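Local atomic coordinates of tryptophan halogenase superfamily (Brevundimonas sp. BAL3, PDB entry 6FRL), a protein that is a flavin-dependent halogenase that prefers bromination over chlorination, presumably using reduced flavin to halogenate an organic substrate. Residues V15-G20 with D218-C223; G23-A28 with Q174-Y179; V54-I59 with T353-I358; F346-E351 with D395-H400. All blocks are in the same frame, centred on the assembly; numbering follows the deposited sequence.

Contact 1: residues V15-G20 with D218-C223; sequences VIVGGG and DLFVDC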
loop_
_atom_site.group_PDB
_atom_site.type_symbol
_atom_site.label_atom_id
_atom_site.label_comp_id
_atom_site.label_asym_id
_atom_site.label_seq_id
_atom_site.Cartn_x
_atom_site.Cartn_y
_atom_site.Cartn_z
ATOM N N VAL B 15 -16.166 -3.062 -27.969
ATOM C CA VAL B 15 -16.458 -4.367 -28.531
ATOM C C VAL B 15 -15.688 -5.414 -27.745
ATOM O O VAL B 15 -14.464 -5.381 -27.702
ATOM C CB VAL B 15 -16.068 -4.458 -30.035
ATOM C CG1 VAL B 15 -16.384 -5.851 -30.603
ATOM C CG2 VAL B 15 -16.776 -3.369 -30.841
ATOM N N ILE B 16 -16.410 -6.353 -27.160
ATOM C CA ILE B 16 -15.821 -7.342 -26.301
ATOM C C ILE B 16 -15.805 -8.608 -27.127
ATOM O O ILE B 16 -16.868 -9.108 -27.515
ATOM C CB ILE B 16 -16.674 -7.516 -25.007
ATOM C CG1 ILE B 16 -16.665 -6.227 -24.192
ATOM C CG2 ILE B 16 -16.154 -8.656 -24.155
ATOM C CD1 ILE B 16 -17.679 -6.195 -23.097
ATOM N N VAL B 17 -14.609 -9.157 -27.340
ATOM C CA VAL B 17 -14.437 -10.301 -28.209
ATOM C C VAL B 17 -14.354 -11.564 -27.385
ATOM O O VAL B 17 -13.295 -11.906 -26.897
ATOM C CB VAL B 17 -13.179 -10.132 -29.064
ATOM C CG1 VAL B 17 -12.955 -11.330 -29.979
ATOM C CG2 VAL B 17 -13.216 -8.803 -29.808
ATOM N N GLY B 18 -15.482 -12.271 -27.266
ATOM C CA GLY B 18 -15.617 -13.501 -26.498
ATOM C C GLY B 18 -16.561 -13.273 -25.311
ATOM O O GLY B 18 -16.589 -12.195 -24.722
ATOM N N GLY B 19 -17.369 -14.285 -24.992
ATOM C CA GLY B 19 -18.206 -14.296 -23.798
ATOM C C GLY B 19 -17.508 -15.061 -22.689
ATOM O O GLY B 19 -16.355 -14.769 -22.369
ATOM N N GLY B 20 -18.196 -16.053 -22.133
ATOM C CA GLY B 20 -17.766 -16.714 -20.885
ATOM C C GLY B 20 -17.729 -15.761 -19.698
ATOM O O GLY B 20 -18.432 -14.744 -19.668
ATOM N N ASP B 218 -14.242 1.634 -31.286
ATOM C CA ASP B 218 -13.111 2.457 -30.861
ATOM C C ASP B 218 -12.154 1.734 -29.892
ATOM O O ASP B 218 -10.945 1.987 -29.931
ATOM C CB ASP B 218 -13.619 3.721 -30.191
ATOM C CG ASP B 218 -14.393 4.612 -31.136
ATOM O OD1 ASP B 218 -14.252 4.429 -32.384
ATOM O OD2 ASP B 218 -15.116 5.508 -30.607
ATOM N N LEU B 219 -12.719 0.892 -29.004
ATOM C CA LEU B 219 -11.997 0.136 -27.970
ATOM C C LEU B 219 -12.408 -1.334 -28.043
ATOM O O LEU B 219 -13.590 -1.651 -28.001
ATOM C CB LEU B 219 -12.266 0.701 -26.559
ATOM C CG LEU B 219 -11.617 -0.066 -25.369
ATOM C CD1 LEU B 219 -10.116 0.141 -25.391
ATOM C CD2 LEU B 219 -12.125 0.306 -23.966
ATOM N N PHE B 220 -11.420 -2.212 -28.130
ATOM C CA PHE B 220 -11.621 -3.642 -28.144
ATOM C C PHE B 220 -11.083 -4.302 -26.872
ATOM O O PHE B 220 -9.949 -3.996 -26.453
ATOM C CB PHE B 220 -10.926 -4.249 -29.371
ATOM C CG PHE B 220 -11.641 -3.956 -30.653
ATOM C CD1 PHE B 220 -11.498 -2.719 -31.269
ATOM C CD2 PHE B 220 -12.525 -4.883 -31.196
ATOM C CE1 PHE B 220 -12.213 -2.426 -32.411
ATOM C CE2 PHE B 220 -13.217 -4.594 -32.349
ATOM C CZ PHE B 220 -13.069 -3.365 -32.951
ATOM N N VAL B 221 -11.879 -5.208 -26.274
ATOM C CA VAL B 221 -11.422 -6.049 -25.165
ATOM C C VAL B 221 -11.322 -7.480 -25.659
ATOM O O VAL B 221 -12.300 -8.044 -26.136
ATOM C CB VAL B 221 -12.357 -6.012 -23.931
ATOM C CG1 VAL B 221 -11.657 -6.643 -22.735
ATOM C CG2 VAL B 221 -12.786 -4.592 -23.585
ATOM N N ASP B 222 -10.145 -8.070 -25.541
ATOM C CA ASP B 222 -9.934 -9.448 -25.983
ATOM C C ASP B 222 -10.226 -10.357 -24.809
ATOM O O ASP B 222 -9.442 -10.415 -23.862
ATOM C CB ASP B 222 -8.496 -9.634 -26.487
ATOM C CG ASP B 222 -8.227 -11.014 -27.073
ATOM O OD1 ASP B 222 -8.978 -11.962 -26.814
ATOM O OD2 ASP B 222 -7.226 -11.153 -27.804
ATOM N N CYS B 223 -11.365 -11.052 -24.893
ATOM C CA CYS B 223 -11.710 -12.144 -23.990
ATOM C C CYS B 223 -11.832 -13.435 -24.781
ATOM O O CYS B 223 -12.617 -14.339 -24.421
ATOM C CB CYS B 223 -13.040 -11.857 -23.274
ATOM S SG CYS B 223 -13.098 -10.294 -22.367
HETATM O O HOH W 1 -13.972 -16.012 -22.741
#
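Val17 N meets Val221 O at 2.8 Å, and three more backbone bonds complete the pairing of two parallel strands: Val15 N to Leu219 O, Val221 N to Val15 O and Cys223 N to Val17 O. On one face of the sheet the Val15 and Phe220 side chains lie side by side, with Val15 CB 3.7 Å from Phe220 CE2. Phe220 has its CG beside the backbone N (chi1 -73°), which leans the ring back toward the first strand, and Val17 CG2 reaches the ring edge at CD2, 4.2 Å away. Ile16 and Val221 occupy the other face, where Ile16 CG2 also touches Cys223 SG at 3.9 Å. Beyond the strand, the backbone angles of Gly18 already call for glycine, and a CB there would also run into Cys223 O. One water lies 2.7 Å from both Gly19 O and Cys223 O.

In the next shell, Leu207 packs on Val15, Val17 and Phe220, while Thr26 and Ala27 of helix 20-33 pack on Ile16. Asp222 is held by Ser224 through OD1 and by the amides of Val230 and Ile231 through OD2. The parallel strands running into a glycine-rich turn, with Gly18 and Gly20 fitting the GxGxxG pattern, are characteristic of a Rossmann-type dinucleotide-binding fold, here consistent with the flavin site of the halogenase.

Contact 2: residues G23-A28 with Q174-Y179; sequences GWMTAA and QHLRAY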
loop_
_atom_site.group_PDB
_atom_site.type_symbol
_atom_site.label_atom_id
_atom_site.label_comp_id
_atom_site.label_asym_id
_atom_site.label_seq_id
_atom_site.Cartn_x
_atom_site.Cartn_y
_atom_site.Cartn_z
ATOM N N GLY B 23 -15.745 -12.272 -20.637
ATOM C CA GLY B 23 -16.544 -11.391 -21.492
ATOM C C GLY B 23 -17.765 -10.792 -20.821
ATOM O O GLY B 23 -18.027 -9.588 -20.927
ATOM N N TRP B 24 -18.515 -11.626 -20.125
ATOM C CA TRP B 24 -19.740 -11.146 -19.520
ATOM C C TRP B 24 -19.523 -10.441 -18.194
ATOM O O TRP B 24 -20.310 -9.567 -17.892
ATOM C CB TRP B 24 -20.796 -12.253 -19.431
ATOM C CG TRP B 24 -21.333 -12.568 -20.776
ATOM C CD1 TRP B 24 -21.150 -13.723 -21.465
ATOM C CD2 TRP B 24 -22.100 -11.716 -21.619
ATOM N NE1 TRP B 24 -21.773 -13.657 -22.691
ATOM C CE2 TRP B 24 -22.366 -12.435 -22.814
ATOM C CE3 TRP B 24 -22.590 -10.420 -21.493
ATOM C CZ2 TRP B 24 -23.106 -11.903 -23.865
ATOM C CZ3 TRP B 24 -23.334 -9.876 -22.553
ATOM C CH2 TRP B 24 -23.573 -10.626 -23.723
ATOM N N MET B 25 -18.462 -10.765 -17.428
ATOM C CA MET B 25 -18.081 -9.903 -16.284
ATOM C C MET B 25 -17.709 -8.498 -16.777
ATOM O O MET B 25 -18.177 -7.503 -16.215
ATOM C CB MET B 25 -16.931 -10.475 -15.443
ATOM C CG MET B 25 -17.350 -11.616 -14.516
ATOM S SD MET B 25 -15.917 -12.479 -13.838
ATOM C CE MET B 25 -15.289 -11.270 -12.641
ATOM N N THR B 26 -16.875 -8.416 -17.814
ATOM C CA THR B 26 -16.511 -7.125 -18.405
ATOM C C THR B 26 -17.761 -6.304 -18.882
ATOM O O THR B 26 -17.926 -5.132 -18.531
ATOM C CB THR B 26 -15.505 -7.331 -19.556
ATOM O OG1 THR B 26 -14.346 -8.028 -19.068
ATOM C CG2 THR B 26 -15.066 -6.004 -20.126
ATOM N N ALA B 27 -18.646 -6.944 -19.644
ATOM C CA ALA B 27 -19.863 -6.308 -20.145
ATOM C C ALA B 27 -20.728 -5.779 -19.018
ATOM O O ALA B 27 -21.178 -4.615 -19.065
ATOM C CB ALA B 27 -20.677 -7.279 -21.009
ATOM N N ALA B 28 -20.958 -6.617 -18.011
ATOM C CA ALA B 28 -21.827 -6.197 -16.892
ATOM C C ALA B 28 -21.237 -5.013 -16.112
ATOM O O ALA B 28 -21.960 -4.040 -15.787
ATOM C CB ALA B 28 -22.103 -7.358 -15.960
ATOM N N GLN B 174 -24.072 -16.714 -17.519
ATOM C CA GLN B 174 -25.471 -16.492 -17.933
ATOM C C GLN B 174 -26.183 -15.397 -17.105
ATOM O O GLN B 174 -26.828 -14.523 -17.680
ATOM C CB GLN B 174 -26.275 -17.803 -17.943
ATOM C CG GLN B 174 -25.869 -18.761 -19.072
ATOM C CD GLN B 174 -26.821 -19.981 -19.218
ATOM O OE1 GLN B 174 -28.014 -19.968 -18.806
ATOM N NE2 GLN B 174 -26.286 -21.043 -19.811
ATOM N N HIS B 175 -26.020 -15.409 -15.796
ATOM C CA HIS B 175 -26.615 -14.377 -14.939
ATOM C C HIS B 175 -26.117 -12.943 -15.299
ATOM O O HIS B 175 -26.896 -11.990 -15.434
ATOM C CB HIS B 175 -26.305 -14.749 -13.479
ATOM C CG HIS B 175 -27.093 -13.999 -12.453
ATOM N ND1 HIS B 175 -28.353 -14.390 -12.055
ATOM C CD2 HIS B 175 -26.766 -12.936 -11.679
ATOM C CE1 HIS B 175 -28.778 -13.589 -11.094
ATOM N NE2 HIS B 175 -27.833 -12.693 -10.852
ATOM N N LEU B 176 -24.822 -12.801 -15.527
ATOM C CA LEU B 176 -24.257 -11.498 -15.889
ATOM C C LEU B 176 -24.657 -11.049 -17.281
ATOM O O LEU B 176 -24.870 -9.843 -17.489
ATOM C CB LEU B 176 -22.738 -11.496 -15.739
ATOM C CG LEU B 176 -22.275 -11.818 -14.302
ATOM C CD1 LEU B 176 -20.747 -12.053 -14.261
ATOM C CD2 LEU B 176 -22.711 -10.750 -13.324
ATOM N N ARG B 177 -24.763 -11.994 -18.217
ATOM C CA ARG B 177 -25.309 -11.723 -19.573
ATOM C C ARG B 177 -26.708 -11.106 -19.543
ATOM O O ARG B 177 -26.970 -10.115 -20.221
ATOM C CB ARG B 177 -25.352 -12.984 -20.426
ATOM C CG ARG B 177 -26.136 -12.811 -21.717
ATOM C CD ARG B 177 -26.112 -14.032 -22.613
ATOM N NE ARG B 177 -27.133 -13.884 -23.661
ATOM C CZ ARG B 177 -27.498 -14.842 -24.528
ATOM N NH1 ARG B 177 -26.951 -16.051 -24.489
ATOM N NH2 ARG B 177 -28.413 -14.577 -25.452
ATOM N N ALA B 178 -27.607 -11.697 -18.773
ATOM C CA ALA B 178 -28.956 -11.155 -18.631
ATOM C C ALA B 178 -28.904 -9.767 -17.979
ATOM O O ALA B 178 -29.641 -8.870 -18.406
ATOM C CB ALA B 178 -29.839 -12.103 -17.843
ATOM N N TYR B 179 -28.018 -9.573 -16.996
ATOM C CA TYR B 179 -27.789 -8.240 -16.408
ATOM C C TYR B 179 -27.281 -7.226 -17.421
ATOM O O TYR B 179 -27.727 -6.082 -17.425
ATOM C CB TYR B 179 -26.789 -8.316 -15.235
ATOM C CG TYR B 179 -26.483 -7.008 -14.536
ATOM C CD1 TYR B 179 -25.502 -6.140 -15.016
ATOM C CD2 TYR B 179 -27.153 -6.666 -13.371
ATOM C CE1 TYR B 179 -25.215 -4.941 -14.365
ATOM C CE2 TYR B 179 -26.888 -5.467 -12.709
ATOM C CZ TYR B 179 -25.906 -4.607 -13.203
ATOM O OH TYR B 179 -25.620 -3.445 -12.535
#
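Trp24 carries the aliphatic part of Arg177 across one face of its indole. The setting is two helices of what is probably a Rossmann-type unit packing on each other: helix 20-33, which follows the glycine-rich turn, meets helix 169-182 at 32°, the two running in broadly the same direction with axes 8.5 Å apart. Arg177 CG stands squarely over the six-membered ring, 3.8 Å from its centroid, a CH-pi contact, and Arg177 CB packs beside it at 3.7 Å from Trp24 CD2. With CG anti to the backbone N (chi1 169°) and the chain extended to NE, the arginine runs alongside the indole, its guanidinium plane only 15° from the ring. At the indole edge NE1 bonds Glu45, while Arg177 NE turns to a salt bridge with Glu181. The second flat group, the Tyr179 ring, works by its edge: CE1 lies 3.7 Å from Ala28 O, near the ring plane, and CD1 packs on the methyl of Ala28. Its hydroxyl is hydrogen-bonded to Leu69 O.

Ala28 and the backbone of Trp24 present little bulk, which lets Leu176 settle between them, its CB 3.8 Å from Trp24 O. Phe172 of the second helix also touches Met25. The tightest apolar touch is farther along the leucine, where Met25 CG comes to 3.4 Å from Leu176 CD1.

Contact 3: residues V54-I59 with T353-I358; sequences VGEATI and TSIALI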
loop_
_atom_site.group_PDB
_atom_site.type_symbol
_atom_site.label_atom_id
_atom_site.label_comp_id
_atom_site.label_asym_id
_atom_site.label_seq_id
_atom_site.Cartn_x
_atom_site.Cartn_y
_atom_site.Cartn_z
ATOM N N VAL B 54 -19.189 -25.923 -15.403
ATOM C CA VAL B 54 -17.937 -26.289 -14.736
ATOM C C VAL B 54 -17.652 -25.496 -13.423
ATOM O O VAL B 54 -17.643 -24.276 -13.386
ATOM C CB VAL B 54 -16.764 -26.142 -15.733
ATOM C CG1 VAL B 54 -15.422 -26.330 -15.037
ATOM C CG2 VAL B 54 -16.930 -27.114 -16.912
ATOM N N GLY B 55 -17.384 -26.229 -12.346
ATOM C CA GLY B 55 -17.286 -25.688 -10.990
ATOM C C GLY B 55 -15.978 -24.947 -10.746
ATOM O O GLY B 55 -14.919 -25.426 -11.142
ATOM N N GLU B 56 -16.061 -23.785 -10.089
ATOM C CA GLU B 56 -14.916 -22.931 -9.894
ATOM C C GLU B 56 -14.962 -22.262 -8.522
ATOM O O GLU B 56 -16.043 -22.021 -7.966
ATOM C CB GLU B 56 -14.867 -21.901 -10.997
ATOM C CG GLU B 56 -13.497 -21.773 -11.617
ATOM C CD GLU B 56 -13.417 -20.624 -12.601
ATOM O OE1 GLU B 56 -14.289 -20.565 -13.516
ATOM O OE2 GLU B 56 -12.484 -19.785 -12.457
ATOM N N ALA B 57 -13.785 -22.004 -7.958
ATOM C CA ALA B 57 -13.663 -21.268 -6.712
ATOM C C ALA B 57 -13.282 -19.810 -6.945
ATOM O O ALA B 57 -12.914 -19.416 -8.054
ATOM C CB ALA B 57 -12.673 -21.948 -5.765
ATOM N N THR B 58 -13.429 -19.016 -5.889
ATOM C CA THR B 58 -13.169 -17.583 -5.918
ATOM C C THR B 58 -12.549 -17.103 -4.599
ATOM O O THR B 58 -12.435 -17.883 -3.642
ATOM C CB THR B 58 -14.482 -16.796 -6.111
ATOM O OG1 THR B 58 -15.435 -17.194 -5.108
ATOM C CG2 THR B 58 -15.038 -17.000 -7.504
ATOM N N ILE B 59 -12.157 -15.831 -4.565
ATOM C CA ILE B 59 -11.792 -15.136 -3.346
ATOM C C ILE B 59 -12.876 -14.079 -3.034
ATOM O O ILE B 59 -13.751 -13.818 -3.852
ATOM C CB ILE B 59 -10.346 -14.542 -3.427
ATOM C CG1 ILE B 59 -10.178 -13.555 -4.586
ATOM C CG2 ILE B 59 -9.315 -15.645 -3.589
ATOM C CD1 ILE B 59 -8.858 -12.821 -4.514
ATOM N N THR B 353 -7.422 -18.042 -8.389
ATOM C CA THR B 353 -7.116 -16.660 -8.781
ATOM C C THR B 353 -7.586 -16.224 -10.157
ATOM O O THR B 353 -7.436 -15.070 -10.495
ATOM C CB THR B 353 -5.598 -16.359 -8.695
ATOM O OG1 THR B 353 -4.883 -17.326 -9.466
ATOM C CG2 THR B 353 -5.105 -16.354 -7.225
ATOM N N SER B 354 -8.163 -17.131 -10.937
ATOM C CA SER B 354 -8.570 -16.851 -12.328
ATOM C C SER B 354 -9.607 -15.731 -12.429
ATOM O O SER B 354 -9.421 -14.735 -13.155
ATOM C CB SER B 354 -9.149 -18.126 -12.968
ATOM O OG SER B 354 -8.094 -18.974 -13.350
ATOM N N ILE B 355 -10.719 -15.928 -11.731
ATOM C CA ILE B 355 -11.759 -14.958 -11.716
ATOM C C ILE B 355 -11.219 -13.661 -11.086
ATOM O O ILE B 355 -11.459 -12.570 -11.611
ATOM C CB ILE B 355 -13.028 -15.541 -11.089
ATOM C CG1 ILE B 355 -13.648 -16.500 -12.125
ATOM C CG2 ILE B 355 -14.007 -14.454 -10.647
ATOM C CD1 ILE B 355 -14.892 -17.265 -11.675
ATOM N N ALA B 356 -10.440 -13.788 -10.012
ATOM C CA ALA B 356 -9.847 -12.636 -9.352
ATOM C C ALA B 356 -9.023 -11.736 -10.289
ATOM O O ALA B 356 -9.031 -10.518 -10.154
ATOM C CB ALA B 356 -8.997 -13.116 -8.190
ATOM N N LEU B 357 -8.301 -12.349 -11.219
ATOM C CA LEU B 357 -7.476 -11.618 -12.195
ATOM C C LEU B 357 -8.300 -10.880 -13.261
ATOM O O LEU B 357 -7.874 -9.814 -13.779
ATOM C CB LEU B 357 -6.432 -12.538 -12.812
ATOM C CG LEU B 357 -5.301 -13.004 -11.837
ATOM C CD1 LEU B 357 -4.695 -14.310 -12.287
ATOM C CD2 LEU B 357 -4.190 -11.959 -11.641
ATOM N N ILE B 358 -9.484 -11.418 -13.570
ATOM C CA ILE B 358 -10.505 -10.725 -14.385
ATOM C C ILE B 358 -11.017 -9.511 -13.640
ATOM O O ILE B 358 -11.056 -8.419 -14.203
ATOM C CB ILE B 358 -11.665 -11.671 -14.773
ATOM C CG1 ILE B 358 -11.153 -12.708 -15.794
ATOM C CG2 ILE B 358 -12.857 -10.906 -15.346
ATOM C CD1 ILE B 358 -11.923 -14.004 -15.806
HETATM O O HOH W 2 -11.164 -18.156 -9.923
#
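Ala57 O, Glu56 OE2 and Ile355 N are bound together by one water. It accepts from Ile355 N at 2.9 Å and donates to Ala57 O at the same distance, with a longer bond of 3.3 Å to Glu56 OE2. Ile355 N belongs to the first turn of helix 354-367, where an amide has no earlier helical carbonyl to pair with, and the water supplies the acceptor. The structural setting is the junction between an edge strand, 55-57 of a three-stranded antiparallel sheet, and the start of this helix. No direct hydrogen bond crosses it, so the water is the polar link.

Glu56 also works through its flank. Its chain is extended beyond CG, and the carboxylate lies against Ile355, with OE2 3.5 Å from CG1 and close to CD1 as well. With an alanine here the carboxylate is gone, and the water is likely to be held less firmly and a gap to open beside the Ile355 side chain. The neighbouring Thr58 turns CG2 toward Ile355 CG2, at 4.2 Å, while its OG1 is committed to Leu165 O. Thr58 O in turn is held by Lys85 NZ. A bound tartrate, probably from the crystallisation liquor, sits about 6 Å from the Glu56 side chain and may mark a pocket beside this junction. Ile59 has CG1 between its backbone N and carbonyl carbon (chi1 59°), which swings the chain end toward the helix and brings CD1 to 3.7 Å from the Ala356 methyl.

Contact 4: residues F346-E351 with D395-H400; sequences FLEPLE and DFIILH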
loop_
_atom_site.group_PDB
_atom_site.type_symbol
_atom_site.label_atom_id
_atom_site.label_comp_id
_atom_site.label_asym_id
_atom_site.label_seq_id
_atom_site.Cartn_x
_atom_site.Cartn_y
_atom_site.Cartn_z
ATOM N N PHE B 346 -1.896 -16.905 -17.736
ATOM C CA PHE B 346 -2.431 -18.079 -17.059
ATOM C C PHE B 346 -1.594 -18.532 -15.872
ATOM O O PHE B 346 -0.375 -18.673 -15.973
ATOM C CB PHE B 346 -2.553 -19.236 -18.039
ATOM C CG PHE B 346 -3.062 -20.494 -17.402
ATOM C CD1 PHE B 346 -4.408 -20.625 -17.056
ATOM C CD2 PHE B 346 -2.200 -21.508 -17.087
ATOM C CE1 PHE B 346 -4.882 -21.745 -16.441
ATOM C CE2 PHE B 346 -2.665 -22.655 -16.479
ATOM C CZ PHE B 346 -4.013 -22.778 -16.163
ATOM N N LEU B 347 -2.269 -18.744 -14.748
ATOM C CA LEU B 347 -1.657 -19.387 -13.600
ATOM C C LEU B 347 -2.666 -20.435 -13.161
ATOM O O LEU B 347 -3.869 -20.155 -13.157
ATOM C CB LEU B 347 -1.354 -18.380 -12.475
ATOM C CG LEU B 347 -0.351 -17.277 -12.835
ATOM C CD1 LEU B 347 -0.396 -16.119 -11.853
ATOM C CD2 LEU B 347 1.043 -17.882 -12.871
ATOM N N GLU B 348 -2.155 -21.622 -12.802
ATOM C CA GLU B 348 -2.945 -22.739 -12.316
ATOM C C GLU B 348 -3.792 -22.348 -11.093
ATOM O O GLU B 348 -3.369 -21.486 -10.326
ATOM C CB GLU B 348 -1.991 -23.865 -11.952
ATOM C CG GLU B 348 -1.077 -23.530 -10.767
ATOM C CD GLU B 348 0.117 -24.455 -10.623
ATOM O OE1 GLU B 348 0.037 -25.417 -9.800
ATOM O OE2 GLU B 348 1.124 -24.190 -11.292
ATOM N N PRO B 349 -4.970 -22.984 -10.882
ATOM C CA PRO B 349 -5.956 -22.549 -9.858
ATOM C C PRO B 349 -5.690 -23.028 -8.430
ATOM O O PRO B 349 -6.640 -23.366 -7.678
ATOM C CB PRO B 349 -7.279 -23.146 -10.373
ATOM C CG PRO B 349 -6.857 -24.392 -11.081
ATOM C CD PRO B 349 -5.525 -24.067 -11.727
ATOM N N LEU B 350 -4.417 -23.004 -8.036
ATOM C CA LEU B 350 -4.000 -23.539 -6.745
ATOM C C LEU B 350 -4.561 -22.675 -5.629
ATOM O O LEU B 350 -4.899 -23.183 -4.548
ATOM C CB LEU B 350 -2.458 -23.617 -6.653
ATOM C CG LEU B 350 -1.857 -24.170 -5.346
ATOM C CD1 LEU B 350 -2.275 -25.610 -5.115
ATOM C CD2 LEU B 350 -0.332 -24.095 -5.381
ATOM N N GLU B 351 -4.618 -21.372 -5.891
ATOM C CA GLU B 351 -5.132 -20.411 -4.950
ATOM C C GLU B 351 -6.312 -19.605 -5.543
ATOM O O GLU B 351 -6.526 -18.438 -5.184
ATOM C CB GLU B 351 -3.972 -19.556 -4.400
ATOM C CG GLU B 351 -3.097 -20.301 -3.382
ATOM C CD GLU B 351 -3.599 -20.254 -1.939
ATOM O OE1 GLU B 351 -4.659 -19.685 -1.653
ATOM O OE2 GLU B 351 -2.902 -20.796 -1.050
ATOM N N ASP B 395 4.653 -15.887 -7.559
ATOM C CA ASP B 395 5.502 -16.108 -6.381
ATOM C C ASP B 395 4.760 -16.765 -5.225
ATOM O O ASP B 395 5.295 -17.670 -4.600
ATOM C CB ASP B 395 6.133 -14.790 -5.906
ATOM C CG ASP B 395 7.190 -14.271 -6.866
ATOM O OD1 ASP B 395 7.412 -14.889 -7.935
ATOM O OD2 ASP B 395 7.786 -13.229 -6.551
ATOM N N PHE B 396 3.538 -16.327 -4.929
ATOM C CA PHE B 396 2.748 -17.019 -3.911
ATOM C C PHE B 396 2.518 -18.478 -4.283
ATOM O O PHE B 396 2.663 -19.350 -3.423
ATOM C CB PHE B 396 1.412 -16.289 -3.664
ATOM C CG PHE B 396 0.639 -16.787 -2.471
ATOM C CD1 PHE B 396 1.208 -16.758 -1.201
ATOM C CD2 PHE B 396 -0.680 -17.220 -2.600
ATOM C CE1 PHE B 396 0.480 -17.200 -0.080
ATOM C CE2 PHE B 396 -1.401 -17.656 -1.494
ATOM C CZ PHE B 396 -0.809 -17.648 -0.227
ATOM N N ILE B 397 2.176 -18.746 -5.559
ATOM C CA ILE B 397 1.966 -20.138 -6.023
ATOM C C ILE B 397 3.264 -20.976 -5.902
ATOM O O ILE B 397 3.257 -22.070 -5.359
ATOM C CB ILE B 397 1.380 -20.189 -7.462
ATOM C CG1 ILE B 397 -0.068 -19.671 -7.421
ATOM C CG2 ILE B 397 1.417 -21.613 -8.016
ATOM C CD1 ILE B 397 -0.656 -19.284 -8.754
ATOM N N ILE B 398 4.370 -20.431 -6.391
ATOM C CA ILE B 398 5.676 -21.077 -6.285
ATOM C C ILE B 398 6.001 -21.553 -4.846
ATOM O O ILE B 398 6.418 -22.713 -4.642
ATOM C CB ILE B 398 6.788 -20.123 -6.792
ATOM C CG1 ILE B 398 6.706 -20.013 -8.312
ATOM C CG2 ILE B 398 8.176 -20.638 -6.380
ATOM C CD1 ILE B 398 7.529 -18.895 -8.897
ATOM N N LEU B 399 5.800 -20.662 -3.870
ATOM C CA LEU B 399 6.085 -20.950 -2.462
ATOM C C LEU B 399 5.517 -22.279 -1.993
ATOM O O LEU B 399 6.187 -22.979 -1.217
ATOM C CB LEU B 399 5.579 -19.818 -1.529
ATOM C CG LEU B 399 5.986 -19.930 -0.057
ATOM C CD1 LEU B 399 7.489 -19.822 0.109
ATOM C CD2 LEU B 399 5.298 -18.905 0.803
ATOM N N HIS B 400 4.299 -22.608 -2.436
ATOM C CA HIS B 400 3.607 -23.829 -2.012
ATOM C C HIS B 400 4.448 -25.092 -2.396
ATOM O O HIS B 400 4.589 -26.065 -1.614
ATOM C CB HIS B 400 2.215 -23.930 -2.646
ATOM C CG HIS B 400 1.203 -22.917 -2.170
ATOM N ND1 HIS B 400 1.283 -21.573 -2.473
ATOM C CD2 HIS B 400 0.021 -23.078 -1.503
ATOM C CE1 HIS B 400 0.220 -20.945 -1.989
ATOM N NE2 HIS B 400 -0.560 -21.835 -1.396
#
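Glu351 and His400 make the polar bond of this contact: His400 NE2 donates to Glu351 OE2 at 2.6 Å. OE2 uses its anti lone pair, and it lies close to the imidazole plane although the carboxylate is turned 61° from that ring. The bend at chi2 of Glu351 (-86°) brings the carboxylate round to the histidine. The other ring nitrogen, ND1, donates to Phe396 O one helical turn back, at 2.8 Å, which fixes the imidazole's rotation. A CH-pi contact and an oblique approach of a phenyl ring lie beside this pair. Leu350 CD2 sits over one face of the His400 ring, 4.1 Å from its centroid, and Phe396 CE2 comes to 3.4 Å from Glu351 CD, the carboxylate and phenyl planes being 49° apart.

The apolar part centres on Ile397. Its CD1 lies 3.9 Å from Leu347 CB, and its CG2 meets Leu350 CD2 at 4.0 Å and the end of Glu348. Glu348 OE1 bonds Tyr401 and Trp277.

Without the imidazole, as with a leucine here, OE2 loses this donor and the Glu351 carboxylate would probably be freer to turn. His102 grips OE1 of the same carboxylate, so each oxygen meets a histidine. The chemistry therefore implies a buried glutamate set in a definite orientation, with His400, held by its own helix, probably one of the two histidines that position it.

How the contacts relate
Contacts 1, 2, 3 and 4 form a chain of neighbours. Contacts 1 and 2 meet where helix 20-33 leaves the glycine-rich turn, the part consistent with a flavin site: Cys223 SG is 3.7 Å from Gly23 CA, and Ile16 CD1 is 3.7 Å from Ala27 N. Contact 2 passes to contact 3 through Met25, whose CE lies 3.7 Å from Ile358 CG2. Contacts 3 and 4 meet loosely at Ile59 CG2 and Glu351 O, and the loop 346-351 runs on toward helix 354-367. The ends of the series, contacts 1 and 4, have centres 27 Å apart. Tartrate is bound about 5 Å from the Cys223 side chain and, at contact 3, about 6 Å from that of Glu56, and may mark pockets there.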